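Local coordinates for unknown conserved protein BH2331 (Bacillus halodurans, PDB 1VL5) that probably acts as a methyltransferase that takes its methyl group from S-adenosylmethionine, although its substrate is not known, at residues A[28-32]-A[33-37]; A[97-100]-A[101-105]; A[107-110]-A[111-114]; A[164-167]-A[168-171]; A[211-214]-A[215-219]. One frame throughout, in Å; residues are numbered along the deposited sequence.

Contact 1: residues A[28-32]-A[33-37]; sequences KLMQI and AALKG
Ala33 and Leu29 hold the last regular turn of helix 26-33 together: Ala33 N gives its hydrogen to Leu29 O at 2.9 Å, with an N-H...O angle of 143°. A second, weak bond runs from Ala33 N to Met30 O (3.2 Å), and Ala34 N makes another weak one to Gln31 O (3.3 Å). The shift from partners four residues back to partners three residues back is how a helix often tightens as it ends. Around this helix end, Ile32 O accepts a hydrogen bond from Lys248 NZ and Ala33 O one from Gln135 NE2. Ala34 then leaves helical geometry with positive phi, turning the chain toward strand 40-44 of the Rossmann-like methyltransferase sheet. A water bridges the break. It donates to Met30 O at 2.6 Å and accepts from Leu35 N at 2.8 Å, linking a carbonyl of the last turn to the first amide beyond Ala34.

The apolar part of the contact is one meeting of side-chain ends. Selenomethionine Met30 leaves the helix pointing away from the following residues, but bends at chi2 (-63°) and chi3 (-66°), which folds its methyl CE back to 3.6 Å from Leu35 CD1. The two chains cross obliquely, and Phe55 of helix 50-55 and Phe58 touch both.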
loop_
_atom_site.group_PDB
_atom_site.type_symbol
_atom_site.label_atom_id
_atom_site.label_comp_id
_atom_site.label_asym_id
_atom_site.label_seq_id
_atom_site.Cartn_x
_atom_site.Cartn_y
_atom_site.Cartn_z
ATOM N N LYS A 28 2.757 -13.824 -1.107
ATOM C CA LYS A 28 2.479 -13.717 0.327
ATOM C C LYS A 28 1.066 -13.212 0.682
ATOM O O LYS A 28 0.371 -13.780 1.526
ATOM C CB LYS A 28 3.544 -12.845 0.992
ATOM C CG LYS A 28 3.401 -12.814 2.505
ATOM C CD LYS A 28 3.764 -14.162 3.155
ATOM N N LEU A 29 0.631 -12.163 0.006
ATOM C CA LEU A 29 -0.764 -11.709 0.096
ATOM C C LEU A 29 -1.774 -12.790 -0.233
ATOM O O LEU A 29 -2.717 -12.994 0.516
ATOM C CB LEU A 29 -0.976 -10.520 -0.844
ATOM C CG LEU A 29 -2.369 -9.875 -0.973
ATOM C CD1 LEU A 29 -2.870 -9.362 0.334
ATOM C CD2 LEU A 29 -2.312 -8.712 -1.943
HETATM N N MSE A 30 -1.581 -13.483 -1.358
HETATM C CA MSE A 30 -2.498 -14.516 -1.768
HETATM C C MSE A 30 -2.568 -15.624 -0.708
HETATM O O MSE A 30 -3.642 -16.079 -0.368
HETATM C CB MSE A 30 -2.047 -15.121 -3.091
HETATM C CG MSE A 30 -2.086 -14.182 -4.298
HETATM SE SE MSE A 30 -3.923 -13.656 -4.616
HETATM C CE MSE A 30 -4.512 -15.483 -5.122
ATOM N N GLN A 31 -1.422 -16.050 -0.194
ATOM C CA GLN A 31 -1.358 -17.102 0.836
ATOM C C GLN A 31 -2.136 -16.695 2.077
ATOM O O GLN A 31 -2.946 -17.463 2.580
ATOM C CB GLN A 31 0.107 -17.363 1.184
ATOM C CG GLN A 31 0.406 -18.482 2.135
ATOM C CD GLN A 31 1.901 -18.474 2.576
ATOM O OE1 GLN A 31 2.421 -17.469 3.094
ATOM N NE2 GLN A 31 2.588 -19.605 2.347
ATOM N N ILE A 32 -1.865 -15.496 2.586
ATOM C CA ILE A 32 -2.520 -14.977 3.806
ATOM C C ILE A 32 -4.030 -14.829 3.591
ATOM O O ILE A 32 -4.808 -15.044 4.511
ATOM C CB ILE A 32 -1.886 -13.614 4.257
ATOM C CG1 ILE A 32 -0.371 -13.759 4.607
ATOM C CG2 ILE A 32 -2.600 -13.022 5.407
ATOM C CD1 ILE A 32 -0.055 -14.999 5.409
ATOM N N ALA A 33 -4.434 -14.525 2.356
ATOM C CA ALA A 33 -5.860 -14.341 2.032
ATOM C C ALA A 33 -6.695 -15.570 2.343
ATOM O O ALA A 33 -7.822 -15.483 2.810
ATOM C CB ALA A 33 -6.017 -13.939 0.550
ATOM N N ALA A 34 -6.132 -16.738 2.054
ATOM C CA ALA A 34 -6.766 -17.996 2.380
ATOM C C ALA A 34 -8.087 -18.118 1.593
ATOM O O ALA A 34 -9.127 -18.411 2.133
ATOM C CB ALA A 34 -6.986 -18.133 3.874
ATOM N N LEU A 35 -8.001 -17.915 0.288
ATOM C CA LEU A 35 -9.189 -17.794 -0.562
ATOM C C LEU A 35 -9.962 -19.057 -0.636
ATOM O O LEU A 35 -9.378 -20.145 -0.653
ATOM C CB LEU A 35 -8.788 -17.403 -1.965
ATOM C CG LEU A 35 -8.068 -16.098 -2.159
ATOM C CD1 LEU A 35 -7.700 -16.039 -3.641
ATOM C CD2 LEU A 35 -8.952 -14.932 -1.727
ATOM N N LYS A 36 -11.274 -18.914 -0.758
ATOM C CA LYS A 36 -12.207 -20.046 -0.865
ATOM C C LYS A 36 -12.816 -20.247 -2.269
ATOM O O LYS A 36 -13.386 -21.294 -2.511
ATOM C CB LYS A 36 -13.353 -19.887 0.124
ATOM C CG LYS A 36 -12.938 -19.724 1.585
ATOM N N GLY A 37 -12.732 -19.261 -3.159
ATOM C CA GLY A 37 -13.189 -19.417 -4.507
ATOM C C GLY A 37 -14.532 -18.740 -4.752
ATOM O O GLY A 37 -14.905 -18.529 -5.876
HETATM O O HOH W 1 -5.387 -18.010 -0.832
#

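Contact 2: residues A[97-100]-A[101-105]. Unlike the reference sequence in segment 97-100: Met97 (reference Leu).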
loop_
_atom_site.group_PDB
_atom_site.type_symbol
_atom_site.label_atom_id
_atom_site.label_comp_id
_atom_site.label_asym_id
_atom_site.label_seq_id
_atom_site.Cartn_x
_atom_site.Cartn_y
_atom_site.Cartn_z
HETATM N N MSE A 97 -16.894 5.530 -0.658
HETATM C CA MSE A 97 -17.033 4.522 -1.693
HETATM C C MSE A 97 -18.467 4.240 -2.062
HETATM O O MSE A 97 -19.296 4.000 -1.203
HETATM C CB MSE A 97 -16.357 3.240 -1.259
HETATM C CG MSE A 97 -14.893 3.435 -1.108
HETATM SE SE MSE A 97 -14.053 1.747 -1.090
HETATM C CE MSE A 97 -14.029 1.406 0.865
ATOM N N PRO A 98 -18.747 4.209 -3.364
ATOM C CA PRO A 98 -20.094 4.177 -3.856
ATOM C C PRO A 98 -20.641 2.762 -3.986
ATOM O O PRO A 98 -21.162 2.358 -5.055
ATOM C CB PRO A 98 -19.927 4.846 -5.207
ATOM C CG PRO A 98 -18.649 4.198 -5.690
ATOM C CD PRO A 98 -17.772 4.178 -4.464
ATOM N N PHE A 99 -20.533 2.008 -2.909
ATOM C CA PHE A 99 -20.991 0.653 -2.893
ATOM C C PHE A 99 -21.904 0.532 -1.717
ATOM O O PHE A 99 -21.834 1.330 -0.795
ATOM C CB PHE A 99 -19.839 -0.347 -2.776
ATOM C CG PHE A 99 -18.823 -0.206 -3.856
ATOM C CD1 PHE A 99 -19.139 -0.511 -5.152
ATOM C CD2 PHE A 99 -17.545 0.267 -3.569
ATOM C CE1 PHE A 99 -18.204 -0.349 -6.172
ATOM C CE2 PHE A 99 -16.599 0.436 -4.581
ATOM C CZ PHE A 99 -16.920 0.123 -5.869
ATOM N N THR A 100 -22.738 -0.488 -1.761
ATOM C CA THR A 100 -23.693 -0.753 -0.708
ATOM C C THR A 100 -22.989 -1.436 0.436
ATOM O O THR A 100 -21.894 -1.981 0.276
ATOM C CB THR A 100 -24.877 -1.579 -1.185
ATOM O OG1 THR A 100 -24.404 -2.707 -1.921
ATOM C CG2 THR A 100 -25.802 -0.728 -2.050
ATOM N N ASP A 101 -23.619 -1.345 1.600
ATOM C CA ASP A 101 -23.159 -1.997 2.792
ATOM C C ASP A 101 -23.101 -3.486 2.528
ATOM O O ASP A 101 -23.957 -4.015 1.828
ATOM C CB ASP A 101 -24.147 -1.795 3.931
ATOM C CG ASP A 101 -24.188 -0.379 4.481
ATOM O OD1 ASP A 101 -23.665 0.565 3.887
ATOM O OD2 ASP A 101 -24.798 -0.228 5.548
ATOM N N GLU A 102 -22.119 -4.160 3.115
ATOM C CA GLU A 102 -22.078 -5.641 3.145
ATOM C C GLU A 102 -22.131 -6.228 1.784
ATOM O O GLU A 102 -22.815 -7.223 1.565
ATOM C CB GLU A 102 -23.225 -6.204 3.995
ATOM C CG GLU A 102 -23.002 -5.905 5.461
ATOM C CD GLU A 102 -24.128 -6.373 6.355
ATOM O OE1 GLU A 102 -24.886 -7.277 5.954
ATOM O OE2 GLU A 102 -24.237 -5.833 7.461
ATOM N N ARG A 103 -21.347 -5.668 0.867
ATOM C CA ARG A 103 -21.280 -6.231 -0.488
ATOM C C ARG A 103 -20.101 -7.222 -0.726
ATOM O O ARG A 103 -20.262 -8.257 -1.393
ATOM C CB ARG A 103 -21.170 -5.111 -1.468
ATOM C CG ARG A 103 -20.859 -5.597 -2.804
ATOM C CD ARG A 103 -21.278 -4.682 -3.839
ATOM N NE ARG A 103 -20.818 -5.242 -5.106
ATOM C CZ ARG A 103 -20.767 -4.552 -6.224
ATOM N NH1 ARG A 103 -21.237 -3.326 -6.242
ATOM N NH2 ARG A 103 -20.301 -5.110 -7.332
ATOM N N PHE A 104 -18.927 -6.930 -0.150
ATOM C CA PHE A 104 -17.717 -7.677 -0.475
ATOM C C PHE A 104 -17.309 -8.702 0.554
ATOM O O PHE A 104 -17.418 -8.462 1.748
ATOM C CB PHE A 104 -16.571 -6.654 -0.739
ATOM C CG PHE A 104 -16.862 -5.740 -1.898
ATOM C CD1 PHE A 104 -16.780 -6.229 -3.208
ATOM C CD2 PHE A 104 -17.371 -4.465 -1.708
ATOM C CE1 PHE A 104 -17.088 -5.420 -4.277
ATOM C CE2 PHE A 104 -17.701 -3.637 -2.801
ATOM C CZ PHE A 104 -17.556 -4.153 -4.100
ATOM N N HIS A 105 -16.759 -9.851 0.109
ATOM C CA HIS A 105 -16.076 -10.747 1.042
ATOM C C HIS A 105 -14.686 -10.252 1.427
ATOM O O HIS A 105 -14.227 -10.479 2.555
ATOM C CB HIS A 105 -15.982 -12.137 0.462
ATOM C CG HIS A 105 -17.312 -12.696 0.058
ATOM N ND1 HIS A 105 -17.875 -12.445 -1.175
ATOM C CD2 HIS A 105 -18.186 -13.486 0.720
ATOM C CE1 HIS A 105 -19.023 -13.095 -1.267
ATOM N NE2 HIS A 105 -19.241 -13.729 -0.128
HETATM O O HOH W 2 -22.839 -1.619 -4.566
HETATM O O HOH W 3 -24.534 -5.006 -0.587
#
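The ring of Phe99 meets that of Phe104 almost perpendicularly, a T-shaped (edge-to-face) pair with planes 88° apart and centroids separated by 5.3 Å, formed within a single short turn. This turn leads into strand 104-110 of the Rossmann-like methyltransferase sheet, where Phe104 is buried against Leu42 of the adjacent strand 40-44 and Val63 of strand 61-66, the next one over. Phe104 supplies the edge: its CE2 comes 3.8 Å from Phe99 CG, over one face of the Phe99 ring, while Pro98 CD lies over the opposite face.

Arg103 crosses Phe99 at a slant, its NH1 3.7 Å from Phe99 CD1. A chi1 of 170° and a chain extended as far as NE carry the arginine past Phe104, with Arg103 CG over the centre of the Phe104 ring at a height of 3.6 Å. Its NE forms a salt bridge with Glu40. Asp101, at the outer side of the turn, has its carboxylate in a salt bridge with Arg128, which also donates to Phe99 O.

Two waters fasten the turn where the segments share no direct hydrogen bond. One links Thr100 OG1 to Asp101 O, each 2.7 Å from it. The other accepts from Thr100 N at 3.0 Å and from Arg103 NH1 at 2.9 Å.

Contact 3: residues A[107-110]-A[111-114]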
loop_
_atom_site.group_PDB
_atom_site.type_symbol
_atom_site.label_atom_id
_atom_site.label_comp_id
_atom_site.label_asym_id
_atom_site.label_seq_id
_atom_site.Cartn_x
_atom_site.Cartn_y
_atom_site.Cartn_z
ATOM N N VAL A 107 -11.803 -6.850 0.925
ATOM C CA VAL A 107 -11.320 -5.586 0.408
ATOM C C VAL A 107 -9.817 -5.685 0.445
ATOM O O VAL A 107 -9.249 -6.012 1.487
ATOM C CB VAL A 107 -11.807 -4.369 1.234
ATOM C CG1 VAL A 107 -11.212 -3.085 0.700
ATOM C CG2 VAL A 107 -13.289 -4.255 1.200
ATOM N N THR A 108 -9.180 -5.407 -0.682
ATOM C CA THR A 108 -7.736 -5.301 -0.751
ATOM C C THR A 108 -7.270 -3.889 -1.045
ATOM O O THR A 108 -7.946 -3.114 -1.747
ATOM C CB THR A 108 -7.104 -6.237 -1.834
ATOM O OG1 THR A 108 -7.792 -6.151 -3.106
ATOM C CG2 THR A 108 -7.114 -7.616 -1.387
ATOM N N CYS A 109 -6.099 -3.550 -0.529
ATOM C CA CYS A 109 -5.497 -2.252 -0.779
ATOM C C CYS A 109 -3.980 -2.347 -0.567
ATOM O O CYS A 109 -3.531 -2.572 0.544
ATOM C CB CYS A 109 -6.054 -1.201 0.178
ATOM S SG CYS A 109 -5.549 0.450 -0.270
ATOM N N ARG A 110 -3.223 -2.224 -1.656
ATOM C CA ARG A 110 -1.812 -2.491 -1.655
ATOM C C ARG A 110 -1.009 -1.275 -2.165
ATOM O O ARG A 110 -1.292 -0.741 -3.234
ATOM C CB ARG A 110 -1.535 -3.731 -2.483
ATOM C CG ARG A 110 -0.028 -4.102 -2.608
ATOM C CD ARG A 110 0.170 -5.487 -3.096
ATOM N NE ARG A 110 1.533 -5.956 -2.851
ATOM C CZ ARG A 110 2.598 -5.611 -3.568
ATOM N NH1 ARG A 110 2.509 -4.770 -4.593
ATOM N NH2 ARG A 110 3.777 -6.104 -3.227
ATOM N N ILE A 111 -0.018 -0.865 -1.367
ATOM C CA ILE A 111 0.932 0.227 -1.663
ATOM C C ILE A 111 0.255 1.518 -2.128
ATOM O O ILE A 111 0.714 2.169 -3.061
ATOM C CB ILE A 111 2.098 -0.208 -2.644
ATOM C CG1 ILE A 111 1.548 -0.631 -4.001
ATOM C CG2 ILE A 111 2.931 -1.368 -2.068
ATOM C CD1 ILE A 111 2.535 -0.477 -5.107
ATOM N N ALA A 112 -0.862 1.856 -1.487
ATOM C CA ALA A 112 -1.693 2.948 -1.940
ATOM C C ALA A 112 -2.143 3.830 -0.805
ATOM O O ALA A 112 -2.403 5.002 -1.026
ATOM C CB ALA A 112 -2.960 2.395 -2.767
ATOM N N ALA A 113 -2.285 3.283 0.389
ATOM C CA ALA A 113 -2.943 4.016 1.460
ATOM C C ALA A 113 -2.140 5.241 1.919
ATOM O O ALA A 113 -2.690 6.247 2.448
ATOM C CB ALA A 113 -3.224 3.087 2.650
ATOM N N HIS A 114 -0.830 5.152 1.743
ATOM C CA HIS A 114 0.030 6.274 2.054
ATOM C C HIS A 114 -0.199 7.524 1.165
ATOM O O HIS A 114 0.297 8.589 1.472
ATOM C CB HIS A 114 1.512 5.823 2.030
ATOM C CG HIS A 114 2.027 5.518 0.664
ATOM N ND1 HIS A 114 2.004 4.254 0.128
ATOM C CD2 HIS A 114 2.579 6.311 -0.274
ATOM C CE1 HIS A 114 2.504 4.286 -1.093
ATOM N NE2 HIS A 114 2.866 5.523 -1.356
HETATM O O HOH W 4 -2.272 0.360 0.689
#
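Arg110 and Ile111, consecutive residues where strand 104-110 ends, lie side by side and point the same way. In a continuing strand successive side chains would alternate; here Ile111 has positive phi (49°), and the backbone swings so that its side chain falls in beside that of Arg110. The isoleucine pays for this with a tight fit: at chi1 62° its CG1 is wedged between its own backbone N and carbonyl carbon, 2.9 Å from Arg110 O. The Arg110 chain is extended from CG to NE, and the apolar flank of the isoleucine follows it: Arg110 CG is 4.1 Å from Ile111 CG1, and Ile111 CG2 approaches the guanidinium obliquely. The polar end of the arginine is held by Ser24, whose carbonyl accepts from NH2, while Val51 of helix 50-55 and Val139 touch the same side chain.

Cys109 points elsewhere, its SG coming 4.1 Å from Ala112 CB in a small apolar contact inside the turn, with Leu138 and Phe116 also touching the cysteine. This is the C-terminal end of a parallel strand in a Rossmann-like sheet, the edge at which methyltransferases of this superfamily generally bind their cofactor; Ala112 touches Ala45 from the loop after strand 40-44, consistent with such a setting.

No direct hydrogen bond spans the turn. A water accepts from Ala113 N at 2.9 Å and donates weakly to Cys109 O at 3.2 Å. The chemistry thus divides: the backbone at the corner is served by a water, while the arginine is steered by apolar contact along its stem and by a carbonyl at its tip.

Contact 4: residues A[164-167]-A[168-171]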
loop_
_atom_site.group_PDB
_atom_site.type_symbol
_atom_site.label_atom_id
_atom_site.label_comp_id
_atom_site.label_asym_id
_atom_site.label_seq_id
_atom_site.Cartn_x
_atom_site.Cartn_y
_atom_site.Cartn_z
ATOM N N HIS A 164 3.068 11.670 -2.046
ATOM C CA HIS A 164 3.100 10.913 -0.808
ATOM C C HIS A 164 2.424 11.725 0.296
ATOM O O HIS A 164 2.775 12.893 0.519
ATOM C CB HIS A 164 4.542 10.625 -0.422
ATOM C CG HIS A 164 4.716 9.955 0.907
ATOM N ND1 HIS A 164 4.691 8.595 1.052
ATOM C CD2 HIS A 164 4.910 10.460 2.150
ATOM C CE1 HIS A 164 4.923 8.284 2.313
ATOM N NE2 HIS A 164 5.052 9.397 3.006
ATOM N N HIS A 165 1.455 11.132 0.990
ATOM C CA HIS A 165 0.944 11.765 2.196
ATOM C C HIS A 165 1.660 11.281 3.456
ATOM O O HIS A 165 2.412 12.028 4.111
ATOM C CB HIS A 165 -0.562 11.581 2.317
ATOM C CG HIS A 165 -1.129 12.188 3.571
ATOM N ND1 HIS A 165 -0.726 13.419 4.038
ATOM C CD2 HIS A 165 -2.047 11.735 4.458
ATOM C CE1 HIS A 165 -1.362 13.691 5.163
ATOM N NE2 HIS A 165 -2.180 12.694 5.434
ATOM N N ARG A 166 1.437 10.023 3.818
ATOM C CA ARG A 166 2.032 9.507 5.050
ATOM C C ARG A 166 2.056 8.011 5.081
ATOM O O ARG A 166 1.073 7.358 4.745
ATOM C CB ARG A 166 1.298 10.028 6.289
ATOM C CG ARG A 166 1.833 9.476 7.568
ATOM C CD ARG A 166 1.321 10.211 8.822
ATOM N NE ARG A 166 1.644 9.453 10.037
ATOM C CZ ARG A 166 2.877 9.318 10.542
ATOM N NH1 ARG A 166 3.903 9.871 9.945
ATOM N NH2 ARG A 166 3.090 8.590 11.630
ATOM N N ALA A 167 3.223 7.488 5.410
ATOM C CA ALA A 167 3.408 6.109 5.835
ATOM C C ALA A 167 3.248 6.104 7.345
ATOM O O ALA A 167 4.032 6.711 8.052
ATOM C CB ALA A 167 4.795 5.610 5.428
ATOM N N TRP A 168 2.191 5.442 7.820
ATOM C CA TRP A 168 1.789 5.502 9.191
ATOM C C TRP A 168 2.555 4.454 9.991
ATOM O O TRP A 168 3.085 3.469 9.411
ATOM C CB TRP A 168 0.277 5.305 9.301
ATOM C CG TRP A 168 -0.486 6.343 8.590
ATOM C CD1 TRP A 168 -0.734 6.397 7.237
ATOM C CD2 TRP A 168 -1.102 7.515 9.152
ATOM N NE1 TRP A 168 -1.459 7.528 6.941
ATOM C CE2 TRP A 168 -1.683 8.236 8.093
ATOM C CE3 TRP A 168 -1.239 8.005 10.443
ATOM C CZ2 TRP A 168 -2.380 9.428 8.293
ATOM C CZ3 TRP A 168 -1.897 9.206 10.634
ATOM C CH2 TRP A 168 -2.488 9.884 9.572
ATOM N N LYS A 169 2.660 4.693 11.300
ATOM C CA LYS A 169 3.232 3.712 12.232
ATOM C C LYS A 169 2.327 2.487 12.244
ATOM O O LYS A 169 1.112 2.590 12.022
ATOM C CB LYS A 169 3.360 4.227 13.670
ATOM C CG LYS A 169 4.123 5.562 13.862
ATOM C CD LYS A 169 4.049 5.960 15.340
ATOM C CE LYS A 169 4.761 7.266 15.807
ATOM N NZ LYS A 169 6.061 7.489 15.215
ATOM N N LYS A 170 2.934 1.333 12.491
ATOM C CA LYS A 170 2.189 0.147 12.782
ATOM C C LYS A 170 1.158 0.367 13.895
ATOM O O LYS A 170 0.040 -0.069 13.776
ATOM C CB LYS A 170 3.155 -0.999 13.100
ATOM C CG LYS A 170 3.965 -1.463 11.900
ATOM C CD LYS A 170 4.835 -2.709 12.188
ATOM C CE LYS A 170 5.906 -2.524 13.226
ATOM N NZ LYS A 170 7.034 -1.670 12.682
ATOM N N SER A 171 1.514 1.119 14.942
ATOM C CA SER A 171 0.576 1.457 16.016
ATOM C C SER A 171 -0.569 2.337 15.534
ATOM O O SER A 171 -1.678 2.229 16.057
ATOM C CB SER A 171 1.290 2.168 17.168
ATOM O OG SER A 171 2.005 3.290 16.660
#
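Trp168 lies flat against the stem of Arg166, two residues earlier. Its indole presents a face to the arginine, whose CD stands 3.5 Å from the centroid of the six-membered ring and only 6° off the ring normal, a CH-pi contact. Stretched out from a chi1 of 177°, Arg166 lays its methylenes across the indole and places NE over the same face, 3.3 Å from Trp168 CE3. Beyond NE the guanidinium turns, its plane 76° from that of the indole, and salt bridges to Asp150 and Asp172 hold it. With the indole replaced by the bare methyl of an alanine, the Arg166 stem is likely to shift, even with its guanidinium still paired.

Lys169 follows at the N-cap position of helix 170-180, in the connection that leads from helix 147-160. Its backbone N bonds to Asp172 OD2, the same oxygen that pairs with Arg166 NH2, which ties the guanidinium to the start of the helix. Lys169 CG meets the guanidinium edge, 3.9 Å from Arg166 NH2. Both cations converge on Asp150, Arg166 NH1 on OD1 and Lys169 NZ on OD2, which probably lets Arg166 NH2 and Lys169 NZ lie 4.8 Å apart; Lys169 NZ reaches Asp147 as well.

Contact 5: residues A[211-214]-A[215-219]; sequences QELS and DFIKS
A fold in the Gln211 chain brings it to Asp215: chi1 (-175°) sends the side chain out from the helix and a bend at chi2 (66°) curls the amide along it, while Asp215 turns its carboxylate back toward the preceding turn. Gln211 NE2 donates to Asp215 OD1 at 3.2 Å. The acceptor sits in the plane of the amide, but OD1 is approached from above the carboxylate plane, and the two flat groups are inclined to each other by 41°. Asp215 OD1 also takes a hydrogen from a water, which in turn accepts from Ser214 OG at 2.6 Å, so two donors grip this oxygen. Ser214 OG is hydrogen-bonded as well with Val237 N of strand 236-250.

Beneath these side chains runs the regular i to i+4 ladder of helix 207-218. Ile217 N donates to Leu213 O, and Lys218 N bonds to Ser214 O at 2.7 Å. The helix is amphipathic: Gln211 and Asp215 are exposed, whereas Leu213, Ser214 and Ile217 are buried against Phe196 of helix 196-202, with Ile217 also touching Val237.

On that buried side, the side chains of Leu213 and Ile217 cross one turn apart, Leu213 CD1 lying 4.0 Å from Ile217 CD1. Cutting Ile217 back to an alanine removes the partner one turn on from Leu213 and would probably open a gap facing Phe196 and Val237. Phe216 sends its ring another way, to Tyr155 and a cation-pi contact with Lys220. Near the end of the helix Ser219 OG donates to Phe216 O at 3.1 Å, from above the carbonyl plane.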
loop_
_atom_site.group_PDB
_atom_site.type_symbol
_atom_site.label_atom_id
_atom_site.label_comp_id
_atom_site.label_asym_id
_atom_site.label_seq_id
_atom_site.Cartn_x
_atom_site.Cartn_y
_atom_site.Cartn_z
ATOM N N GLN A 211 20.423 14.903 -6.094
ATOM C CA GLN A 211 21.625 15.322 -5.387
ATOM C C GLN A 211 21.251 15.958 -4.039
ATOM O O GLN A 211 21.925 15.783 -3.012
ATOM C CB GLN A 211 22.381 16.373 -6.216
ATOM C CG GLN A 211 23.716 16.789 -5.602
ATOM C CD GLN A 211 24.669 15.610 -5.605
ATOM O OE1 GLN A 211 25.013 15.094 -6.673
ATOM N NE2 GLN A 211 25.095 15.172 -4.429
ATOM N N GLU A 212 20.183 16.747 -4.067
ATOM C CA GLU A 212 19.759 17.474 -2.882
ATOM C C GLU A 212 19.315 16.453 -1.824
ATOM O O GLU A 212 19.683 16.535 -0.668
ATOM C CB GLU A 212 18.594 18.399 -3.234
ATOM C CG GLU A 212 18.096 19.158 -2.028
ATOM C CD GLU A 212 16.805 19.890 -2.302
ATOM O OE1 GLU A 212 15.830 19.211 -2.677
ATOM O OE2 GLU A 212 16.772 21.126 -2.161
ATOM N N LEU A 213 18.538 15.480 -2.251
ATOM C CA LEU A 213 17.989 14.504 -1.313
ATOM C C LEU A 213 19.112 13.614 -0.732
ATOM O O LEU A 213 19.150 13.338 0.458
ATOM C CB LEU A 213 16.926 13.669 -2.011
ATOM C CG LEU A 213 16.278 12.533 -1.209
ATOM C CD1 LEU A 213 15.764 13.016 0.149
ATOM C CD2 LEU A 213 15.128 11.954 -2.013
ATOM N N SER A 214 20.034 13.182 -1.578
ATOM C CA SER A 214 21.193 12.406 -1.113
ATOM C C SER A 214 22.029 13.236 -0.083
ATOM O O SER A 214 22.378 12.760 0.982
ATOM C CB SER A 214 22.018 11.989 -2.319
ATOM O OG SER A 214 23.251 11.415 -1.945
ATOM N N ASP A 215 22.312 14.476 -0.434
ATOM C CA ASP A 215 23.044 15.394 0.436
ATOM C C ASP A 215 22.344 15.530 1.780
ATOM O O ASP A 215 23.001 15.444 2.838
ATOM C CB ASP A 215 23.194 16.786 -0.225
ATOM C CG ASP A 215 24.249 16.820 -1.297
ATOM O OD1 ASP A 215 25.071 15.875 -1.342
ATOM O OD2 ASP A 215 24.263 17.800 -2.099
ATOM N N PHE A 216 21.012 15.667 1.755
ATOM C CA PHE A 216 20.241 15.761 2.997
ATOM C C PHE A 216 20.334 14.481 3.882
ATOM O O PHE A 216 20.475 14.524 5.124
ATOM C CB PHE A 216 18.759 16.073 2.650
ATOM C CG PHE A 216 17.802 15.914 3.819
ATOM C CD1 PHE A 216 17.600 16.955 4.716
ATOM C CD2 PHE A 216 17.126 14.715 4.033
ATOM C CE1 PHE A 216 16.732 16.794 5.828
ATOM C CE2 PHE A 216 16.267 14.558 5.110
ATOM C CZ PHE A 216 16.069 15.615 6.008
ATOM N N ILE A 217 20.168 13.331 3.244
ATOM C CA ILE A 217 20.321 12.070 3.947
ATOM C C ILE A 217 21.767 11.843 4.467
ATOM O O ILE A 217 21.970 11.388 5.622
ATOM C CB ILE A 217 19.924 10.911 3.041
ATOM C CG1 ILE A 217 18.444 11.014 2.669
ATOM C CG2 ILE A 217 20.271 9.581 3.652
ATOM C CD1 ILE A 217 18.087 10.067 1.502
ATOM N N LYS A 218 22.764 12.147 3.633
ATOM C CA LYS A 218 24.151 11.817 3.963
ATOM C C LYS A 218 24.639 12.553 5.238
ATOM O O LYS A 218 25.537 12.066 5.961
ATOM C CB LYS A 218 25.067 12.134 2.775
ATOM C CG LYS A 218 26.554 12.437 3.173
ATOM C CD LYS A 218 27.511 12.662 1.996
ATOM C CE LYS A 218 28.447 13.943 2.246
ATOM N NZ LYS A 218 29.373 14.018 3.498
ATOM N N SER A 219 24.074 13.727 5.496
ATOM C CA SER A 219 24.556 14.582 6.599
ATOM C C SER A 219 23.961 14.217 7.928
ATOM O O SER A 219 24.357 14.761 8.945
ATOM C CB SER A 219 24.257 16.046 6.297
ATOM O OG SER A 219 22.856 16.190 6.088
HETATM O O HOH W 5 25.140 13.218 -1.629
#

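Overall arrangement
From the N terminus, the five contacts follow one another in series; none nests in or crosses another, and each closes only a local turn. Contact 1 ends helix 26-33 ahead of strand 40-44. Contacts 2 and 3 stand at the two ends of strand 104-110, their centres about 17 Å apart. Contact 1 touches contact 3 through Leu29 and Arg110, joining the first helix to that strand. Contact 4 leads into helix 170-180 and is tied to contact 3 where His114 O probably accepts hydrogen bonds from His165 N and Arg166 N. Contact 5, on helix 207-218, lies apart, its centre about 41 Å from that of contact 1.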